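Local structure of RNA polymerase II subunit B1 CTD phosphatase RTR1 (Saccharomyces cerevisiae, 5C2Y) at residues K48-L53 with F163-R168; L36-L41 with K54-F59. The protein dephosphorylates the C-terminal heptapeptide repeats of the largest RNA polymerase II subunit, regulating the polymerase as the phosphorylation pattern of those repeats changes. One frame throughout, in Å; residues are numbered along the deposited sequence.

Contact 1 (K48-L53 with F163-R168); sequences KDEKTL and FEELLR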
ATOM      1  N   LYS A  48      -5.248  -8.207  -4.317  1.00 34.36           N
ATOM      2  CA  LYS A  48      -6.498  -8.788  -4.781  1.00 37.28           C
ATOM      3  C   LYS A  48      -7.660  -7.812  -4.513  1.00 34.41           C
ATOM      4  O   LYS A  48      -8.536  -7.636  -5.349  1.00 31.45           O
ATOM      5  CB  LYS A  48      -6.715 -10.153  -4.106  1.00 35.74           C
ATOM      6  CG  LYS A  48      -7.993 -10.881  -4.481  1.00 35.98           C
ATOM      7  CD  LYS A  48      -7.981 -11.356  -5.917  1.00 42.04           C
ATOM      8  CE  LYS A  48      -9.292 -12.035  -6.284  1.00 46.72           C
ATOM      9  NZ  LYS A  48      -9.630 -11.908  -7.734  1.00 51.77           N
ATOM     10  N   ASP A  49      -7.621  -7.128  -3.376  1.00 31.83           N
ATOM     11  CA  ASP A  49      -8.762  -6.351  -2.934  1.00 30.78           C
ATOM     12  C   ASP A  49      -8.461  -5.386  -1.781  1.00 34.10           C
ATOM     13  O   ASP A  49      -7.363  -5.370  -1.227  1.00 35.51           O
ATOM     14  CB  ASP A  49      -9.866  -7.300  -2.506  1.00 32.83           C
ATOM     15  CG  ASP A  49      -9.400  -8.292  -1.458  1.00 35.73           C
ATOM     16  OD1 ASP A  49      -8.350  -8.050  -0.813  1.00 32.65           O
ATOM     17  OD2 ASP A  49     -10.098  -9.308  -1.264  1.00 41.51           O
ATOM     18  N   GLU A  50      -9.467  -4.617  -1.388  1.00 33.76           N
ATOM     19  CA  GLU A  50      -9.280  -3.579  -0.386  1.00 29.72           C
ATOM     20  C   GLU A  50      -8.956  -4.126   0.990  1.00 32.46           C
ATOM     21  O   GLU A  50      -8.300  -3.466   1.798  1.00 35.31           O
ATOM     22  CB  GLU A  50     -10.528  -2.728  -0.315  1.00 31.42           C
ATOM     23  CG  GLU A  50     -10.953  -2.197  -1.659  1.00 30.96           C
ATOM     24  CD  GLU A  50     -12.003  -1.129  -1.510  1.00 36.51           C
ATOM     25  OE1 GLU A  50     -12.643  -1.125  -0.435  1.00 34.84           O
ATOM     26  OE2 GLU A  50     -12.174  -0.302  -2.442  1.00 32.97           O
ATOM     27  N   LYS A  51      -9.423  -5.340   1.248  1.00 35.39           N
ATOM     28  CA  LYS A  51      -9.225  -6.027   2.523  1.00 30.37           C
ATOM     29  C   LYS A  51      -7.752  -6.371   2.722  1.00 30.77           C
ATOM     30  O   LYS A  51      -7.210  -6.312   3.829  1.00 31.89           O
ATOM     31  CB  LYS A  51     -10.100  -7.286   2.548  1.00 36.24           C
ATOM     32  CG  LYS A  51     -10.176  -8.048   3.851  1.00 39.19           C
ATOM     33  CD  LYS A  51     -11.302  -9.098   3.784  1.00 40.66           C
ATOM     34  CE  LYS A  51     -11.235  -9.954   2.505  1.00 45.93           C
ATOM     35  NZ  LYS A  51     -12.132  -9.466   1.399  1.00 49.38           N
ATOM     36  N   THR A  52      -7.097  -6.719   1.625  1.00 33.32           N
ATOM     37  CA  THR A  52      -5.687  -7.062   1.672  1.00 33.02           C
ATOM     38  C   THR A  52      -4.857  -5.789   1.846  1.00 32.84           C
ATOM     39  O   THR A  52      -4.005  -5.723   2.744  1.00 33.00           O
ATOM     40  CB  THR A  52      -5.272  -7.833   0.410  1.00 34.84           C
ATOM     41  OG1 THR A  52      -6.023  -9.048   0.346  1.00 32.37           O
ATOM     42  CG2 THR A  52      -3.808  -8.179   0.437  1.00 35.04           C
ATOM     43  N   LEU A  53      -5.128  -4.771   1.023  1.00 30.58           N
ATOM     44  CA  LEU A  53      -4.439  -3.488   1.159  1.00 26.59           C
ATOM     45  C   LEU A  53      -4.597  -2.937   2.579  1.00 29.78           C
ATOM     46  O   LEU A  53      -3.634  -2.425   3.151  1.00 30.27           O
ATOM     47  CB  LEU A  53      -4.948  -2.480   0.134  1.00 24.32           C
ATOM     48  CG  LEU A  53      -4.258  -1.107   0.095  1.00 24.73           C
ATOM     49  CD1 LEU A  53      -2.776  -1.225  -0.155  1.00 25.19           C
ATOM     50  CD2 LEU A  53      -4.852  -0.243  -0.972  1.00 25.61           C
ATOM     51  N   PHE A 163      -9.515   5.640   0.589  1.00 30.77           N
ATOM     52  CA  PHE A 163     -10.149   6.847   0.090  1.00 28.38           C
ATOM     53  C   PHE A 163     -11.458   6.455  -0.546  1.00 30.43           C
ATOM     54  O   PHE A 163     -12.490   7.094  -0.321  1.00 35.65           O
ATOM     55  CB  PHE A 163      -9.245   7.573  -0.900  1.00 25.64           C
ATOM     56  CG  PHE A 163      -9.824   8.848  -1.438  1.00 26.05           C
ATOM     57  CD1 PHE A 163     -10.577   9.679  -0.639  1.00 28.97           C
ATOM     58  CD2 PHE A 163      -9.581   9.236  -2.744  1.00 28.10           C
ATOM     59  CE1 PHE A 163     -11.094  10.860  -1.148  1.00 28.31           C
ATOM     60  CE2 PHE A 163     -10.092  10.411  -3.250  1.00 22.78           C
ATOM     61  CZ  PHE A 163     -10.844  11.220  -2.455  1.00 23.71           C
ATOM     62  N   GLU A 164     -11.430   5.365  -1.298  1.00 28.42           N
ATOM     63  CA  GLU A 164     -12.611   4.975  -2.045  1.00 29.91           C
ATOM     64  C   GLU A 164     -13.693   4.412  -1.123  1.00 30.94           C
ATOM     65  O   GLU A 164     -14.824   4.253  -1.542  1.00 35.73           O
ATOM     66  CB  GLU A 164     -12.245   3.985  -3.165  1.00 33.18           C
ATOM     67  CG  GLU A 164     -11.447   2.774  -2.737  1.00 36.49           C
ATOM     68  CD  GLU A 164      -9.941   3.013  -2.640  1.00 33.49           C
ATOM     69  OE1 GLU A 164      -9.179   2.341  -3.375  1.00 30.06           O
ATOM     70  OE2 GLU A 164      -9.524   3.842  -1.800  1.00 34.99           O
ATOM     71  N   GLU A 165     -13.366   4.155   0.141  1.00 34.45           N
ATOM     72  CA  GLU A 165     -14.395   3.826   1.126  1.00 29.01           C
ATOM     73  C   GLU A 165     -15.163   5.075   1.518  1.00 34.22           C
ATOM     74  O   GLU A 165     -16.356   5.016   1.784  1.00 38.28           O
ATOM     75  CB  GLU A 165     -13.799   3.191   2.381  1.00 29.72           C
ATOM     76  CG  GLU A 165     -13.145   1.850   2.159  1.00 32.74           C
ATOM     77  CD  GLU A 165     -12.610   1.214   3.450  1.00 35.88           C
ATOM     78  OE1 GLU A 165     -12.420   1.931   4.447  1.00 34.01           O
ATOM     79  OE2 GLU A 165     -12.361  -0.012   3.457  1.00 41.28           O
ATOM     80  N   LEU A 166     -14.483   6.216   1.576  1.00 32.49           N
ATOM     81  CA  LEU A 166     -15.179   7.449   1.924  1.00 31.62           C
ATOM     82  C   LEU A 166     -16.039   7.944   0.759  1.00 31.94           C
ATOM     83  O   LEU A 166     -17.173   8.357   0.949  1.00 37.50           O
ATOM     84  CB  LEU A 166     -14.191   8.537   2.361  1.00 30.84           C
ATOM     85  CG  LEU A 166     -13.554   8.380   3.750  1.00 33.08           C
ATOM     86  CD1 LEU A 166     -12.897   9.680   4.150  1.00 31.59           C
ATOM     87  CD2 LEU A 166     -14.524   7.912   4.836  1.00 30.52           C
ATOM     88  N   LEU A 167     -15.497   7.909  -0.449  1.00 33.26           N
ATOM     89  CA  LEU A 167     -16.271   8.257  -1.629  1.00 31.41           C
ATOM     90  C   LEU A 167     -17.595   7.505  -1.707  1.00 36.39           C
ATOM     91  O   LEU A 167     -18.653   8.109  -1.876  1.00 34.02           O
ATOM     92  CB  LEU A 167     -15.453   7.971  -2.878  1.00 30.91           C
ATOM     93  CG  LEU A 167     -14.192   8.812  -2.989  1.00 30.00           C
ATOM     94  CD1 LEU A 167     -13.647   8.646  -4.381  1.00 32.76           C
ATOM     95  CD2 LEU A 167     -14.496  10.278  -2.687  1.00 25.06           C
ATOM     96  N   ARG A 168     -17.515   6.178  -1.597  1.00 37.77           N
ATOM     97  CA  ARG A 168     -18.694   5.307  -1.563  1.00 37.03           C
ATOM     98  C   ARG A 168     -19.725   5.738  -0.535  1.00 41.56           C
ATOM     99  O   ARG A 168     -20.893   5.921  -0.862  1.00 42.25           O
ATOM    100  CB  ARG A 168     -18.291   3.868  -1.260  1.00 33.06           C
ATOM    101  CG  ARG A 168     -17.938   3.101  -2.486  1.00 38.49           C
ATOM    102  CD  ARG A 168     -17.930   1.619  -2.238  1.00 38.30           C
ATOM    103  NE  ARG A 168     -16.863   1.249  -1.334  1.00 33.54           N
ATOM    104  CZ  ARG A 168     -15.661   0.873  -1.738  1.00 33.84           C
ATOM    105  NH1 ARG A 168     -15.383   0.824  -3.037  1.00 34.70           N
ATOM    106  NH2 ARG A 168     -14.740   0.547  -0.845  1.00 34.33           N
TER
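Glu50 and Arg168 reach for each other from opposite directions and join their ends in a salt bridge between helix 50-56 and helix 163-170. Glu50 has CG anti to its carbonyl carbon (chi1 -53°) and runs extended from there, which carries the carboxylate across to the second helix. Arg168 bends at chi3 and brings its guanidinium back over the first turn of its own helix, where the carbonyl O of Glu164 lies against one face. The straighter bond runs from Arg168 NH2 to Glu50 OE2, 3.1 Å at 161°; it uses the syn lone pair and lies in the guanidinium plane. Arg168 NH2 also comes within 2.7 Å of Glu50 OE1, but that bond is bent and weak, and the carboxylate and guanidinium planes are 37° apart, so the pair is no flat two-pronged bridge. Beside it, the CG methylene of Glu164 lies 3.2 Å from Glu50 OE2. The nearby carboxylates of Glu164 and Glu165 are likely to disfavour the charge on Glu50, which Arg168 probably offsets, while Tyr80 and Lys54 are the partners of those two acids. Cut back to alanine, Glu50 would probably leave the Arg168 guanidinium without its acidic mate and cost the two helices most of their contact. At the N terminus of helix 50-56, Asp49 is the N-cap: its OD1 accepts from Thr52 N at 3.0 Å and from Thr52 OG1. The arrangement is a surface salt bridge from the first turn of this capped helix to Arg168, late in helix 163-170, in the all-helical fold of Rtr1.

Contact 2 (L36-L41 with K54-F59); sequences LEIIGL and KYLGRF. With SO4 (sulfate ion), chain D.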
ATOM      1  N   LEU A  36      10.645  -7.085   3.328  1.00 30.45           N
ATOM      2  CA  LEU A  36      11.026  -7.287   1.921  1.00 29.43           C
ATOM      3  C   LEU A  36      10.271  -8.452   1.312  1.00 29.48           C
ATOM      4  O   LEU A  36      10.174  -8.581   0.087  1.00 34.52           O
ATOM      5  CB  LEU A  36      12.527  -7.517   1.766  1.00 27.37           C
ATOM      6  CG  LEU A  36      13.432  -6.380   2.241  1.00 35.53           C
ATOM      7  CD1 LEU A  36      14.878  -6.800   2.108  1.00 37.02           C
ATOM      8  CD2 LEU A  36      13.173  -5.072   1.490  1.00 36.41           C
ATOM      9  N   GLU A  37       9.716  -9.300   2.164  1.00 29.85           N
ATOM     10  CA  GLU A  37       8.915 -10.396   1.652  1.00 34.54           C
ATOM     11  C   GLU A  37       7.566  -9.918   1.144  1.00 30.42           C
ATOM     12  O   GLU A  37       7.108 -10.369   0.097  1.00 33.08           O
ATOM     13  CB  GLU A  37       8.727 -11.481   2.715  1.00 36.79           C
ATOM     14  CG  GLU A  37       9.883 -12.471   2.749  1.00 36.61           C
ATOM     15  CD  GLU A  37      10.037 -13.237   1.438  1.00 37.50           C
ATOM     16  OE1 GLU A  37       9.091 -13.242   0.630  1.00 46.04           O
ATOM     17  OE2 GLU A  37      11.110 -13.827   1.204  1.00 41.79           O
ATOM     18  N   ILE A  38       6.929  -9.014   1.886  1.00 33.02           N
ATOM     19  CA  ILE A  38       5.676  -8.399   1.427  1.00 34.47           C
ATOM     20  C   ILE A  38       5.895  -7.568   0.158  1.00 31.35           C
ATOM     21  O   ILE A  38       5.197  -7.740  -0.837  1.00 28.14           O
ATOM     22  CB  ILE A  38       5.059  -7.512   2.516  1.00 32.17           C
ATOM     23  CG1 ILE A  38       4.641  -8.365   3.710  1.00 34.96           C
ATOM     24  CG2 ILE A  38       3.859  -6.796   1.979  1.00 31.92           C
ATOM     25  CD1 ILE A  38       4.410  -7.576   4.941  1.00 34.72           C
ATOM     26  N   ILE A  39       6.883  -6.675   0.200  1.00 32.53           N
ATOM     27  CA  ILE A  39       7.221  -5.846  -0.953  1.00 28.85           C
ATOM     28  C   ILE A  39       7.638  -6.691  -2.153  1.00 33.76           C
ATOM     29  O   ILE A  39       7.360  -6.327  -3.297  1.00 35.25           O
ATOM     30  CB  ILE A  39       8.328  -4.851  -0.604  1.00 28.11           C
ATOM     31  CG1 ILE A  39       7.809  -3.877   0.454  1.00 28.22           C
ATOM     32  CG2 ILE A  39       8.779  -4.096  -1.834  1.00 25.80           C
ATOM     33  CD1 ILE A  39       8.744  -2.767   0.753  1.00 23.77           C
ATOM     34  N   GLY A  40       8.280  -7.831  -1.901  1.00 32.43           N
ATOM     35  CA  GLY A  40       8.553  -8.768  -2.969  1.00 27.62           C
ATOM     36  C   GLY A  40       7.245  -9.214  -3.600  1.00 29.43           C
ATOM     37  O   GLY A  40       7.140  -9.411  -4.802  1.00 34.91           O
ATOM     38  N   LEU A  41       6.222  -9.361  -2.774  1.00 33.07           N
ATOM     39  CA  LEU A  41       4.925  -9.835  -3.235  1.00 31.48           C
ATOM     40  C   LEU A  41       4.152  -8.759  -4.009  1.00 34.80           C
ATOM     41  O   LEU A  41       3.394  -9.060  -4.938  1.00 39.01           O
ATOM     42  CB  LEU A  41       4.109 -10.312  -2.034  1.00 35.05           C
ATOM     43  CG  LEU A  41       3.298 -11.600  -2.111  1.00 35.00           C
ATOM     44  CD1 LEU A  41       4.204 -12.790  -2.199  1.00 37.18           C
ATOM     45  CD2 LEU A  41       2.444 -11.700  -0.874  1.00 38.75           C
ATOM     46  N   LYS A  54      -5.800  -3.065   3.141  1.00 28.14           N
ATOM     47  CA  LYS A  54      -6.093  -2.606   4.490  1.00 25.55           C
ATOM     48  C   LYS A  54      -5.376  -3.450   5.523  1.00 30.63           C
ATOM     49  O   LYS A  54      -4.807  -2.932   6.487  1.00 33.04           O
ATOM     50  CB  LYS A  54      -7.598  -2.642   4.754  1.00 28.55           C
ATOM     51  CG  LYS A  54      -8.355  -1.398   4.311  1.00 32.21           C
ATOM     52  CD  LYS A  54      -9.777  -1.724   3.870  1.00 31.19           C
ATOM     53  CE  LYS A  54     -10.666  -2.197   5.012  1.00 31.68           C
ATOM     54  NZ  LYS A  54     -11.035  -1.101   5.938  1.00 36.38           N
ATOM     55  N   TYR A  55      -5.426  -4.763   5.335  1.00 31.13           N
ATOM     56  CA  TYR A  55      -4.764  -5.675   6.256  1.00 33.47           C
ATOM     57  C   TYR A  55      -3.280  -5.353   6.321  1.00 33.31           C
ATOM     58  O   TYR A  55      -2.658  -5.374   7.383  1.00 33.36           O
ATOM     59  CB  TYR A  55      -4.976  -7.126   5.813  1.00 36.20           C
ATOM     60  CG  TYR A  55      -4.059  -8.132   6.474  1.00 33.68           C
ATOM     61  CD1 TYR A  55      -4.229  -8.474   7.805  1.00 36.04           C
ATOM     62  CD2 TYR A  55      -3.030  -8.741   5.765  1.00 31.23           C
ATOM     63  CE1 TYR A  55      -3.396  -9.381   8.419  1.00 34.66           C
ATOM     64  CE2 TYR A  55      -2.195  -9.662   6.376  1.00 29.52           C
ATOM     65  CZ  TYR A  55      -2.389  -9.979   7.701  1.00 33.20           C
ATOM     66  OH  TYR A  55      -1.573 -10.893   8.329  1.00 38.65           O
ATOM     67  N   LEU A  56      -2.745  -5.047   5.151  1.00 30.43           N
ATOM     68  CA  LEU A  56      -1.334  -4.790   4.921  1.00 26.86           C
ATOM     69  C   LEU A  56      -0.768  -3.660   5.776  1.00 30.66           C
ATOM     70  O   LEU A  56       0.401  -3.690   6.168  1.00 31.99           O
ATOM     71  CB  LEU A  56      -1.177  -4.461   3.454  1.00 31.30           C
ATOM     72  CG  LEU A  56       0.101  -4.604   2.684  1.00 34.78           C
ATOM     73  CD1 LEU A  56       0.270  -6.046   2.299  1.00 30.30           C
ATOM     74  CD2 LEU A  56      -0.063  -3.721   1.466  1.00 33.11           C
ATOM     75  N   GLY A  57      -1.598  -2.658   6.052  1.00 30.02           N
ATOM     76  CA  GLY A  57      -1.208  -1.530   6.883  1.00 30.43           C
ATOM     77  C   GLY A  57      -0.487  -1.816   8.202  1.00 31.06           C
ATOM     78  O   GLY A  57       0.344  -1.002   8.629  1.00 31.90           O
ATOM     79  N   ARG A  58      -0.800  -2.945   8.847  1.00 29.25           N
ATOM     80  CA  ARG A  58      -0.109  -3.378  10.072  1.00 30.86           C
ATOM     81  C   ARG A  58       1.396  -3.379   9.935  1.00 33.81           C
ATOM     82  O   ARG A  58       2.116  -3.179  10.919  1.00 37.35           O
ATOM     83  CB  ARG A  58      -0.496  -4.801  10.475  1.00 33.08           C
ATOM     84  CG  ARG A  58      -1.932  -5.040  10.653  1.00 35.96           C
ATOM     85  CD  ARG A  58      -2.260  -6.429  10.250  1.00 35.35           C
ATOM     86  NE  ARG A  58      -3.686  -6.625  10.385  1.00 40.38           N
ATOM     87  CZ  ARG A  58      -4.249  -7.132  11.470  1.00 53.70           C
ATOM     88  NH1 ARG A  58      -3.491  -7.509  12.499  1.00 56.44           N
ATOM     89  NH2 ARG A  58      -5.564  -7.278  11.518  1.00 60.00           N
ATOM     90  N   PHE A  59       1.852  -3.650   8.713  1.00 30.67           N
ATOM     91  CA  PHE A  59       3.229  -4.041   8.452  1.00 29.97           C
ATOM     92  C   PHE A  59       4.072  -2.920   7.900  1.00 27.48           C
ATOM     93  O   PHE A  59       5.282  -3.076   7.764  1.00 30.60           O
ATOM     94  CB  PHE A  59       3.262  -5.209   7.458  1.00 30.86           C
ATOM     95  CG  PHE A  59       2.525  -6.436   7.926  1.00 34.25           C
ATOM     96  CD1 PHE A  59       3.047  -7.241   8.932  1.00 34.47           C
ATOM     97  CD2 PHE A  59       1.329  -6.801   7.342  1.00 30.12           C
ATOM     98  CE1 PHE A  59       2.377  -8.374   9.345  1.00 31.83           C
ATOM     99  CE2 PHE A  59       0.661  -7.930   7.753  1.00 30.14           C
ATOM    100  CZ  PHE A  59       1.180  -8.713   8.755  1.00 31.05           C
TER
HETATM  101  S   SO4 D 302     -12.344  -2.645   8.444  0.67 53.66           S
HETATM  102  O1  SO4 D 302     -13.406  -2.466   7.452  0.67 49.06           O
HETATM  103  O2  SO4 D 302     -11.625  -1.387   8.625  0.67 43.35           O
HETATM  104  O3  SO4 D 302     -11.441  -3.695   7.972  0.67 54.07           O
HETATM  105  O4  SO4 D 302     -12.906  -3.066   9.724  0.67 51.25           O
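With CG1 anti to the carbonyl carbon (chi1 -65°) and CD1 extended beyond it, Ile38 drives its longer branch from helix 28-42 toward Phe59, leaving CG2 to meet Leu56. Phe59 likewise has CG anti to its carbonyl carbon, chi1 -59°, and its side chain crosses that of Ile38 at about a right angle. The Ile38 CD1 methyl settles at the root of the aromatic side chain, 3.6 Å from Phe59 CB and 3.7 Å from Phe59 CG. Leu56 runs past Ile38 in the opposite direction, and its CD1 lies 3.7 Å from Ile38 CG2. One isoleucine thus spans two apolar side chains three residues apart, a buried contact between helix 28-42 and the region where helix 50-56 gives way to a 3-10 turn, in this all-helical protein, at the start of the predicted RTR1-type zinc finger but away from the metal. Ile12 of helix 9-17 also touches Leu56, and Leu137 touches Phe59. The Phe59 ring takes Arg58 CB over one face and Tyr55 CE2 at its edge. Lys54 NZ, on the other side of helix 50-56, makes a salt bridge with Glu165 and a 2.8 Å hydrogen bond to O2 of a sulfate ion, probably from the crystallisation liquor.

From the N terminus, helix 28-42 comes first and gives residues 36-41 to contact 2; a short link then leads into helix 50-56, whose start serves contact 1 and whose end, running on into residues 54-59, closes contact 2 as a local loop of 12 intervening residues. Contact 1 closes far later, when the chain has passed through the zinc site of Cys78, Cys83, Cys117 and His121 and returns at helix 163-170. The segments alternate, so the two loops cross instead of nesting. Helix 50-56 is shared, tying the buried core to the penultimate helix, 163-170, at the surface, and a salt bridge from Lys54 NZ to Glu165 OE2, 3.0 Å, joins the contacts directly.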